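Local coordinates for protein methyl-accepting chemotaxis sensory transducer (Anaeromyxobacter dehalogenans, PDB 4K08) that probably senses small molecules in the periplasm through a PAS-like Cache domain and passes the signal on to the chemotaxis machinery, at residues Glu6-Val11 against Pro122-Val127; Arg12-Ala17 against Glu56-Asn61; Gln94-Thr99 against Gly106-Leu111. All blocks are in the same frame, centred on the assembly; numbering follows the deposited sequence. Where two conformers were deposited one is given.

Contact 1 of 3, residues Glu6-Val11 against Pro122-Val127; sequences ERQAKV and PKISFV. With ACT (acetate ion), chain C.
Helix segment 6-11 lies against strand segment 122-127, and the backbones come nearest at V11 and F126, with CA atoms 6.6 Å apart; Q8 and I124 are the other close pair. V11 points toward the strand. Its CG1 is anti to the backbone N (chi1 167°) and meets the strand main chain, 3.9 Å from F126 N. The same methyl lies 4.1 Å from F126 CB. The F126 ring then leads away from the helix and packs edge-to-face with F107 on the neighbouring strand. One turn earlier, Q8 reaches the strand with the end of an extended chain. Q8 OE1 lies 4.0 Å from I124 CD1, and Q8 CD touches the other branch of I124, at CG2. These are loose van der Waals contacts. Here the long N-terminal helix 5-30 packs on one face of the antiparallel sheet, as in other PAS-like Cache domains. The other face of the strand lines a pocket that holds an acetate ion. There K123 stretches out fully, and its NZ donates to OXT of the bound acetate at 2.7 Å. K123 NZ also bonds to Y142 OH. S125, whose CB points away from the helix, bonds through OG to Y110 OH.

Contact 2 of 3, residues Arg12-Ala17 against Glu56-Asn61; sequences RALVEA and EYFWVN. With ACT (acetate ion), chain C.
L14 and V15 of the long N-terminal helix meet the ring of F58, beside W59 of strand 59-62 in the PAS-like Cache sheet. F58 points toward the helix and, with CG beside the backbone N (chi1 -60°), leads with CE1 and CZ. F58 CE1 comes within 3.3 Å of L14 O, which lies oblique to the ring. F58 CZ is 4.1 Å from L14 CB. V15 instead meets the ring edge, with its CA near the ring plane and 4.1 Å from F58 CE1. The aromatic ring is thus set against helix backbone as much as against side chains. Y52 also packs on F58. The flanking residues Y57 and W59 turn to the other side, into the pocket that holds an acetate, probably from the crystallisation liquor. Y57 OH donates to acetate O at 2.5 Å, and this oxygen lies in the plane of the Y57 ring. The W59 indole lies flat against the acetate, whose CH3 sits over the ring centre, 3.5 Å from the plane. The bond from W59 NE1 to N61 OD1 helps hold the indole edge: 3.0 Å long, in the ring plane and the carbonyl plane of N61, but bent, 141° at the hydrogen.

Contact 3 of 3, residues Gln94-Thr99 against Gly106-Leu111; sequences QEFVRT and GFVDYL. With ACT (acetate ion), chain C.
F96 reaches from helix segment 94-99 to V108 and Y110 on strand segment 106-111. The two segments run nearly antiparallel, at 163°, with their axes 9.1 Å apart. The F96 CB does not point straight at the strand. With CG beside the backbone N (chi1 -62°), the ring swings over to it. CD1 is the first ring atom to touch, meeting CB and CG2 of V108. CE1 comes next, 3.7 Å from V108 CB, and it also meets CG1 of V108 and CE1 of Y110. CZ, the far end of the ring, comes 3.4 Å from Y110 CE1 and also touches Y110 CZ. V108 CB and Y110 CE1 therefore both lie along the edge of the F96 ring, near its plane. The two rings form an offset edge-to-face pair, the F96 edge toward the Y110 face, with planes at 71°. On the other edge of F96, CE2 packs on the indole of W59, the two planes not far from parallel, and CD2 lies near N61 OD1.

V108 also touches the helix one turn further on, where its CG2 lies 3.5 Å from T99 OG1. That hydroxyl donates back to E95 O at 2.6 Å, while T99 N reaches the same oxygen from the opposite face of its carbonyl plane. T99 CG2 covers G106, 4.0 Å from G106 CA.

Y110 carries the contact on into the pocket. Its OH donates to OXT of the acetate at 2.5 Å. Y57, H70 and K123 complete the polar grip on the ion. A small anion, here an acetate probably from the crystallisation liquor, held against the sheet by aromatic and polar side chains is consistent with the ligand pocket of a PAS-like Cache sensor domain.

Overall arrangement
Near the N terminus, helix 5-30 supplies the first segment of both contact 1 and contact 2. Contact 2 closes first, when the chain returns from helix 36-49 and enters strand 59-62. Contact 3 follows in series: helix 92-103 turns back onto strand 105-113, closing a short loop. Contact 1 closes last, at strand 120-130, so its long loop encloses the other two. Contacts 1 and 2 tie the N-terminal helix to the sheet, and contact 3 fixes helix 92-103 to the edge strand 105-113. The three meet around the acetate, where K123, Y57 and Y110 come together.

Contact 1 of 3, residues Glu6-Val11 against Pro122-Val127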
loop_
_atom_site.group_PDB
_atom_site.type_symbol
_atom_site.label_atom_id
_atom_site.label_comp_id
_atom_site.label_asym_id
_atom_site.label_seq_id
_atom_site.Cartn_x
_atom_site.Cartn_y
_atom_site.Cartn_z
ATOM N N GLU A 6 2.164 18.396 5.941
ATOM C CA GLU A 6 2.611 17.786 7.190
ATOM C C GLU A 6 2.013 16.383 7.370
ATOM O O GLU A 6 2.712 15.438 7.758
ATOM C CB GLU A 6 2.240 18.677 8.389
ATOM C CG GLU A 6 2.354 17.974 9.749
ATOM N N ARG A 7 0.718 16.266 7.090
ATOM C CA ARG A 7 0.033 14.983 7.126
ATOM C C ARG A 7 0.554 14.054 6.020
ATOM O O ARG A 7 0.700 12.846 6.235
ATOM C CB ARG A 7 -1.475 15.164 6.962
ATOM C CG ARG A 7 -2.133 16.065 8.004
ATOM C CD ARG A 7 -3.655 16.121 7.817
ATOM N NE ARG A 7 -4.269 14.805 8.007
ATOM C CZ ARG A 7 -5.407 14.391 7.425
ATOM N NH1 ARG A 7 -6.082 15.189 6.594
ATOM N NH2 ARG A 7 -5.866 13.158 7.683
ATOM N N GLN A 8 0.826 14.615 4.837
ATOM C CA GLN A 8 1.376 13.811 3.747
ATOM C C GLN A 8 2.749 13.321 4.129
ATOM O O GLN A 8 3.104 12.199 3.801
ATOM C CB GLN A 8 1.464 14.599 2.435
ATOM C CG GLN A 8 0.141 14.748 1.718
ATOM C CD GLN A 8 0.316 15.292 0.307
ATOM O OE1 GLN A 8 -0.417 16.178 -0.115
ATOM N NE2 GLN A 8 1.283 14.746 -0.434
ATOM N N ALA A 9 3.525 14.165 4.809
ATOM C CA ALA A 9 4.839 13.761 5.292
ATOM C C ALA A 9 4.715 12.628 6.304
ATOM O O ALA A 9 5.558 11.751 6.352
ATOM C CB ALA A 9 5.583 14.948 5.919
ATOM N N LYS A 10 3.676 12.635 7.118
ATOM C CA LYS A 10 3.537 11.555 8.083
ATOM C C LYS A 10 3.147 10.233 7.418
ATOM O O LYS A 10 3.629 9.189 7.818
ATOM C CB LYS A 10 2.532 11.890 9.187
ATOM C CG LYS A 10 2.430 10.750 10.207
ATOM C CD LYS A 10 1.995 11.223 11.547
ATOM C CE LYS A 10 1.956 10.078 12.543
ATOM N NZ LYS A 10 1.210 10.530 13.769
ATOM N N VAL A 11 2.262 10.283 6.428
ATOM C CA VAL A 11 1.898 9.101 5.648
ATOM C C VAL A 11 3.153 8.576 4.929
ATOM O O VAL A 11 3.476 7.379 4.988
ATOM C CB VAL A 11 0.773 9.419 4.652
ATOM C CG1 VAL A 11 0.600 8.301 3.633
ATOM C CG2 VAL A 11 -0.559 9.654 5.418
ATOM N N PRO A 122 -12.306 11.330 -0.704
ATOM C CA PRO A 122 -10.973 11.710 -1.163
ATOM C C PRO A 122 -9.847 11.216 -0.275
ATOM O O PRO A 122 -9.847 11.400 0.954
ATOM C CB PRO A 122 -11.027 13.261 -1.213
ATOM C CG PRO A 122 -12.488 13.543 -1.529
ATOM C CD PRO A 122 -13.226 12.501 -0.675
ATOM N N LYS A 123 -8.876 10.596 -0.932
ATOM C CA LYS A 123 -7.745 9.990 -0.261
ATOM C C LYS A 123 -6.463 10.348 -1.002
ATOM O O LYS A 123 -6.444 10.453 -2.247
ATOM C CB LYS A 123 -7.934 8.459 -0.183
ATOM C CG LYS A 123 -6.906 7.728 0.722
ATOM C CD LYS A 123 -7.374 6.271 1.054
ATOM C CE LYS A 123 -6.323 5.529 1.953
ATOM N NZ LYS A 123 -6.815 4.148 2.315
ATOM N N ILE A 124 -5.395 10.548 -0.245
ATOM C CA ILE A 124 -4.082 10.780 -0.821
ATOM C C ILE A 124 -3.119 9.736 -0.239
ATOM O O ILE A 124 -2.897 9.710 0.983
ATOM C CB ILE A 124 -3.552 12.227 -0.531
ATOM C CG1 ILE A 124 -4.517 13.298 -1.108
ATOM C CG2 ILE A 124 -2.171 12.390 -1.123
ATOM C CD1 ILE A 124 -4.135 14.733 -0.747
ATOM N N SER A 125 -2.583 8.860 -1.088
ATOM C CA SER A 125 -1.724 7.783 -0.589
ATOM C C SER A 125 -0.295 7.911 -1.077
ATOM O O SER A 125 -0.040 8.365 -2.219
ATOM C CB SER A 125 -2.293 6.427 -0.992
ATOM O OG SER A 125 -3.498 6.156 -0.288
ATOM N N PHE A 126 0.647 7.553 -0.213
ATOM C CA PHE A 126 2.012 7.312 -0.666
ATOM C C PHE A 126 2.226 5.814 -0.949
ATOM O O PHE A 126 1.951 4.959 -0.077
ATOM C CB PHE A 126 3.036 7.797 0.349
ATOM C CG PHE A 126 4.433 7.945 -0.231
ATOM C CD1 PHE A 126 4.741 9.027 -1.068
ATOM C CD2 PHE A 126 5.415 7.002 0.037
ATOM C CE1 PHE A 126 6.019 9.182 -1.609
ATOM C CE2 PHE A 126 6.704 7.138 -0.504
ATOM C CZ PHE A 126 7.002 8.232 -1.332
ATOM N N VAL A 127 2.692 5.506 -2.161
ATOM C CA VAL A 127 3.033 4.133 -2.539
ATOM C C VAL A 127 4.516 3.965 -2.825
ATOM O O VAL A 127 5.193 4.863 -3.338
ATOM C CB VAL A 127 2.261 3.644 -3.760
ATOM C CG1 VAL A 127 0.773 3.473 -3.407
ATOM C CG2 VAL A 127 2.512 4.588 -5.015
HETATM C C ACT C . -6.568 1.836 -0.377
HETATM O O ACT C . -7.077 1.095 0.545
HETATM O OXT ACT C . -6.481 3.074 -0.170
HETATM C CH3 ACT C . -6.047 1.299 -1.718
#

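Contact 2 of 3, residues Arg12-Ala17 against Glu56-Asn61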
loop_
_atom_site.group_PDB
_atom_site.type_symbol
_atom_site.label_atom_id
_atom_site.label_comp_id
_atom_site.label_asym_id
_atom_site.label_seq_id
_atom_site.Cartn_x
_atom_site.Cartn_y
_atom_site.Cartn_z
ATOM N N ARG A 12 3.884 9.492 4.302
ATOM C CA ARG A 12 5.090 9.123 3.595
ATOM C C ARG A 12 6.012 8.454 4.580
ATOM O O ARG A 12 6.606 7.435 4.275
ATOM C CB ARG A 12 5.797 10.347 2.957
ATOM C CG ARG A 12 7.128 9.997 2.239
ATOM C CD ARG A 12 7.891 11.274 1.743
ATOM N NE ARG A 12 6.974 12.420 1.680
ATOM C CZ ARG A 12 7.217 13.651 2.164
ATOM N NH1 ARG A 12 8.382 13.952 2.749
ATOM N NH2 ARG A 12 6.279 14.596 2.054
ATOM N N ALA A 13 6.118 9.019 5.772
ATOM C CA ALA A 13 7.020 8.474 6.781
ATOM C C ALA A 13 6.576 7.085 7.289
ATOM O O ALA A 13 7.427 6.232 7.602
ATOM C CB ALA A 13 7.150 9.441 7.939
ATOM N N LEU A 14 5.267 6.854 7.411
ATOM C CA LEU A 14 4.789 5.536 7.867
ATOM C C LEU A 14 4.947 4.504 6.747
ATOM O O LEU A 14 5.223 3.317 6.998
ATOM C CB LEU A 14 3.325 5.596 8.369
ATOM C CG LEU A 14 3.128 5.944 9.872
ATOM C CD1 LEU A 14 3.368 4.695 10.761
ATOM C CD2 LEU A 14 4.029 7.097 10.354
ATOM N N VAL A 15 4.776 4.949 5.503
ATOM C CA VAL A 15 4.925 4.033 4.404
ATOM C C VAL A 15 6.403 3.675 4.290
ATOM O O VAL A 15 6.750 2.541 3.947
ATOM C CB VAL A 15 4.391 4.607 3.077
ATOM C CG1 VAL A 15 4.893 3.778 1.911
ATOM C CG2 VAL A 15 2.851 4.678 3.113
ATOM N N GLU A 16 7.283 4.628 4.582
ATOM C CA GLU A 16 8.706 4.319 4.559
ATOM C C GLU A 16 9.053 3.307 5.656
ATOM O O GLU A 16 9.921 2.454 5.472
ATOM C CB GLU A 16 9.558 5.588 4.686
ATOM C CG GLU A 16 9.906 6.147 3.358
ATOM C CD GLU A 16 10.768 5.171 2.547
ATOM O OE1 GLU A 16 11.855 4.749 3.053
ATOM O OE2 GLU A 16 10.349 4.831 1.405
ATOM N N ALA A 17 8.363 3.383 6.789
ATOM C CA ALA A 17 8.544 2.375 7.826
ATOM C C ALA A 17 8.159 0.998 7.310
ATOM O O ALA A 17 8.869 0.022 7.570
ATOM C CB ALA A 17 7.736 2.718 9.070
ATOM N N GLU A 56 -5.621 4.106 10.590
ATOM C CA GLU A 56 -4.936 4.173 9.299
ATOM C C GLU A 56 -4.191 2.845 9.046
ATOM O O GLU A 56 -3.632 2.217 9.991
ATOM C CB GLU A 56 -3.933 5.336 9.203
ATOM C CG GLU A 56 -4.442 6.695 9.705
ATOM C CD GLU A 56 -5.605 7.304 8.894
ATOM O OE1 GLU A 56 -6.030 6.801 7.804
ATOM O OE2 GLU A 56 -6.091 8.338 9.384
ATOM N N TYR A 57 -4.141 2.418 7.786
ATOM C CA TYR A 57 -3.661 1.055 7.496
ATOM C C TYR A 57 -2.790 0.983 6.228
ATOM O O TYR A 57 -2.730 1.956 5.428
ATOM C CB TYR A 57 -4.871 0.136 7.349
ATOM C CG TYR A 57 -5.692 0.524 6.113
ATOM C CD1 TYR A 57 -5.382 0.008 4.848
ATOM C CD2 TYR A 57 -6.777 1.412 6.237
ATOM C CE1 TYR A 57 -6.136 0.402 3.692
ATOM C CE2 TYR A 57 -7.544 1.792 5.118
ATOM C CZ TYR A 57 -7.215 1.287 3.854
ATOM O OH TYR A 57 -7.991 1.689 2.795
ATOM N N PHE A 58 -2.157 -0.182 6.024
ATOM C CA PHE A 58 -1.284 -0.432 4.866
ATOM C C PHE A 58 -1.963 -1.477 3.984
ATOM O O PHE A 58 -2.655 -2.311 4.521
ATOM C CB PHE A 58 0.087 -1.006 5.316
ATOM C CG PHE A 58 0.861 -0.089 6.246
ATOM C CD1 PHE A 58 1.587 0.991 5.744
ATOM C CD2 PHE A 58 0.828 -0.284 7.632
ATOM C CE1 PHE A 58 2.270 1.854 6.612
ATOM C CE2 PHE A 58 1.510 0.543 8.488
ATOM C CZ PHE A 58 2.235 1.627 7.982
ATOM N N TRP A 59 -1.706 -1.500 2.670
ATOM C CA TRP A 59 -2.106 -2.635 1.853
ATOM C C TRP A 59 -0.926 -2.984 0.955
ATOM O O TRP A 59 0.003 -2.205 0.798
ATOM C CB TRP A 59 -3.333 -2.304 0.938
ATOM C CG TRP A 59 -2.920 -1.376 -0.220
ATOM C CD1 TRP A 59 -2.449 -1.751 -1.488
ATOM C CD2 TRP A 59 -2.885 0.061 -0.201
ATOM N NE1 TRP A 59 -2.173 -0.626 -2.243
ATOM C CE2 TRP A 59 -2.375 0.492 -1.479
ATOM C CE3 TRP A 59 -3.215 1.030 0.757
ATOM C CZ2 TRP A 59 -2.218 1.843 -1.812
ATOM C CZ3 TRP A 59 -3.062 2.417 0.408
ATOM C CH2 TRP A 59 -2.566 2.795 -0.861
ATOM N N VAL A 60 -0.977 -4.162 0.352
ATOM C CA VAL A 60 0.039 -4.576 -0.573
ATOM C C VAL A 60 -0.647 -5.063 -1.842
ATOM O O VAL A 60 -1.570 -5.885 -1.783
ATOM C CB VAL A 60 0.898 -5.737 0.000
ATOM C CG1 VAL A 60 1.934 -6.185 -1.093
ATOM C CG2 VAL A 60 1.579 -5.323 1.333
ATOM N N ASN A 61 -0.211 -4.561 -2.991
ATOM C CA ASN A 61 -0.608 -5.187 -4.245
ATOM C C ASN A 61 0.625 -5.477 -5.099
ATOM O O ASN A 61 1.692 -4.977 -4.787
ATOM C CB ASN A 61 -1.662 -4.355 -5.015
ATOM C CG ASN A 61 -1.137 -2.994 -5.480
ATOM O OD1 ASN A 61 -1.286 -1.980 -4.783
ATOM N ND2 ASN A 61 -0.542 -2.965 -6.674
HETATM C C ACT C . -6.568 1.836 -0.377
HETATM O O ACT C . -7.077 1.095 0.545
HETATM O OXT ACT C . -6.481 3.074 -0.170
HETATM C CH3 ACT C . -6.047 1.299 -1.718
#

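Contact 3 of 3, residues Gln94-Thr99 against Gly106-Leu111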
loop_
_atom_site.group_PDB
_atom_site.type_symbol
_atom_site.label_atom_id
_atom_site.label_comp_id
_atom_site.label_asym_id
_atom_site.label_seq_id
_atom_site.Cartn_x
_atom_site.Cartn_y
_atom_site.Cartn_z
ATOM N N GLN A 94 -3.728 0.666 -11.233
ATOM C CA GLN A 94 -2.876 0.851 -12.405
ATOM C C GLN A 94 -1.997 2.093 -12.165
ATOM O O GLN A 94 -0.802 2.053 -12.458
ATOM C CB GLN A 94 -3.689 0.911 -13.738
ATOM C CG GLN A 94 -3.569 -0.451 -14.531
ATOM C CD GLN A 94 -4.852 -0.780 -15.329
ATOM O OE1 GLN A 94 -5.800 -1.430 -14.796
ATOM N NE2 GLN A 94 -4.916 -0.279 -16.587
ATOM N N GLU A 95 -2.564 3.155 -11.588
ATOM C CA GLU A 95 -1.771 4.365 -11.375
ATOM C C GLU A 95 -0.675 4.165 -10.311
ATOM O O GLU A 95 0.406 4.737 -10.418
ATOM C CB GLU A 95 -2.667 5.571 -11.066
ATOM C CG GLU A 95 -3.443 6.083 -12.288
ATOM C CD GLU A 95 -2.528 6.520 -13.439
ATOM O OE1 GLU A 95 -1.750 7.480 -13.228
ATOM O OE2 GLU A 95 -2.566 5.895 -14.534
ATOM N N PHE A 96 -0.934 3.345 -9.294
ATOM C CA PHE A 96 0.128 2.984 -8.338
ATOM C C PHE A 96 1.296 2.295 -9.058
ATOM O O PHE A 96 2.458 2.584 -8.804
ATOM C CB PHE A 96 -0.369 2.001 -7.271
ATOM C CG PHE A 96 -1.473 2.534 -6.395
ATOM C CD1 PHE A 96 -1.706 3.894 -6.276
ATOM C CD2 PHE A 96 -2.251 1.652 -5.639
ATOM C CE1 PHE A 96 -2.729 4.364 -5.453
ATOM C CE2 PHE A 96 -3.284 2.120 -4.821
ATOM C CZ PHE A 96 -3.509 3.475 -4.720
ATOM N N VAL A 97 0.956 1.328 -9.900
ATOM C CA VAL A 97 1.976 0.514 -10.564
ATOM C C VAL A 97 2.789 1.399 -11.512
ATOM O O VAL A 97 4.018 1.288 -11.541
ATOM C CB VAL A 97 1.365 -0.735 -11.294
ATOM C CG1 VAL A 97 2.382 -1.383 -12.354
ATOM C CG2 VAL A 97 0.872 -1.724 -10.265
ATOM N N ARG A 98 2.117 2.297 -12.248
ATOM C CA ARG A 98 2.822 3.235 -13.144
ATOM C C ARG A 98 3.740 4.165 -12.365
ATOM O O ARG A 98 4.854 4.424 -12.767
ATOM C CB ARG A 98 1.848 4.086 -13.969
ATOM C CG ARG A 98 1.144 3.347 -15.098
ATOM C CD ARG A 98 0.512 4.353 -16.094
ATOM N NE ARG A 98 -0.947 4.295 -16.079
ATOM C CZ ARG A 98 -1.649 3.218 -16.460
ATOM N NH1 ARG A 98 -3.004 3.235 -16.400
ATOM N NH2 ARG A 98 -0.992 2.105 -16.883
ATOM N N THR A 99 3.266 4.647 -11.226
ATOM C CA THR A 99 4.038 5.554 -10.389
ATOM C C THR A 99 5.292 4.886 -9.836
ATOM O O THR A 99 6.361 5.494 -9.830
ATOM C CB THR A 99 3.189 6.019 -9.183
ATOM O OG1 THR A 99 2.012 6.668 -9.674
ATOM C CG2 THR A 99 3.977 6.964 -8.275
ATOM N N GLY A 106 5.798 7.573 -4.752
ATOM C CA GLY A 106 5.113 8.856 -4.950
ATOM C C GLY A 106 3.681 8.900 -4.408
ATOM O O GLY A 106 3.141 7.870 -3.980
ATOM N N PHE A 107 3.062 10.082 -4.438
ATOM C CA PHE A 107 1.660 10.237 -4.011
ATOM C C PHE A 107 0.687 10.001 -5.166
ATOM O O PHE A 107 0.960 10.391 -6.304
ATOM C CB PHE A 107 1.406 11.635 -3.419
ATOM C CG PHE A 107 2.110 11.865 -2.124
ATOM C CD1 PHE A 107 1.564 11.389 -0.918
ATOM C CD2 PHE A 107 3.339 12.504 -2.097
ATOM C CE1 PHE A 107 2.237 11.580 0.284
ATOM C CE2 PHE A 107 4.005 12.692 -0.904
ATOM C CZ PHE A 107 3.449 12.236 0.293
ATOM N N VAL A 108 -0.443 9.351 -4.875
ATOM C CA VAL A 108 -1.509 9.184 -5.861
ATOM C C VAL A 108 -2.787 9.496 -5.099
ATOM O O VAL A 108 -2.967 8.999 -3.953
ATOM C CB VAL A 108 -1.600 7.730 -6.453
ATOM C CG1 VAL A 108 -2.835 7.588 -7.362
ATOM C CG2 VAL A 108 -0.327 7.344 -7.217
ATOM N N ASP A 109 -3.664 10.298 -5.712
ATOM C CA ASP A 109 -4.936 10.623 -5.092
ATOM C C ASP A 109 -6.079 9.919 -5.810
ATOM O O ASP A 109 -5.994 9.636 -6.984
ATOM C CB ASP A 109 -5.138 12.146 -4.953
ATOM C CG ASP A 109 -4.929 12.885 -6.237
ATOM O OD1 ASP A 109 -5.496 12.482 -7.286
ATOM O OD2 ASP A 109 -4.193 13.894 -6.201
ATOM N N TYR A 110 -7.125 9.572 -5.073
ATOM C CA TYR A 110 -8.235 8.793 -5.610
ATOM C C TYR A 110 -9.299 8.769 -4.521
ATOM O O TYR A 110 -9.101 9.355 -3.452
ATOM C CB TYR A 110 -7.800 7.328 -5.961
ATOM C CG TYR A 110 -7.109 6.606 -4.800
ATOM C CD1 TYR A 110 -5.776 6.871 -4.498
ATOM C CD2 TYR A 110 -7.800 5.675 -3.999
ATOM C CE1 TYR A 110 -5.120 6.197 -3.420
ATOM C CE2 TYR A 110 -7.135 4.994 -2.898
ATOM C CZ TYR A 110 -5.815 5.284 -2.630
ATOM O OH TYR A 110 -5.152 4.656 -1.592
ATOM N N LEU A 111 -10.413 8.097 -4.798
ATOM C CA LEU A 111 -11.523 7.979 -3.872
ATOM C C LEU A 111 -11.565 6.560 -3.315
ATOM O O LEU A 111 -11.576 5.585 -4.089
ATOM C CB LEU A 111 -12.855 8.251 -4.591
ATOM C CG LEU A 111 -13.000 9.639 -5.254
ATOM C CD1 LEU A 111 -14.053 9.609 -6.408
ATOM C CD2 LEU A 111 -13.359 10.658 -4.128
HETATM C C ACT C . -6.568 1.836 -0.377
HETATM O O ACT C . -7.077 1.095 0.545
HETATM O OXT ACT C . -6.481 3.074 -0.170
HETATM C CH3 ACT C . -6.047 1.299 -1.718
#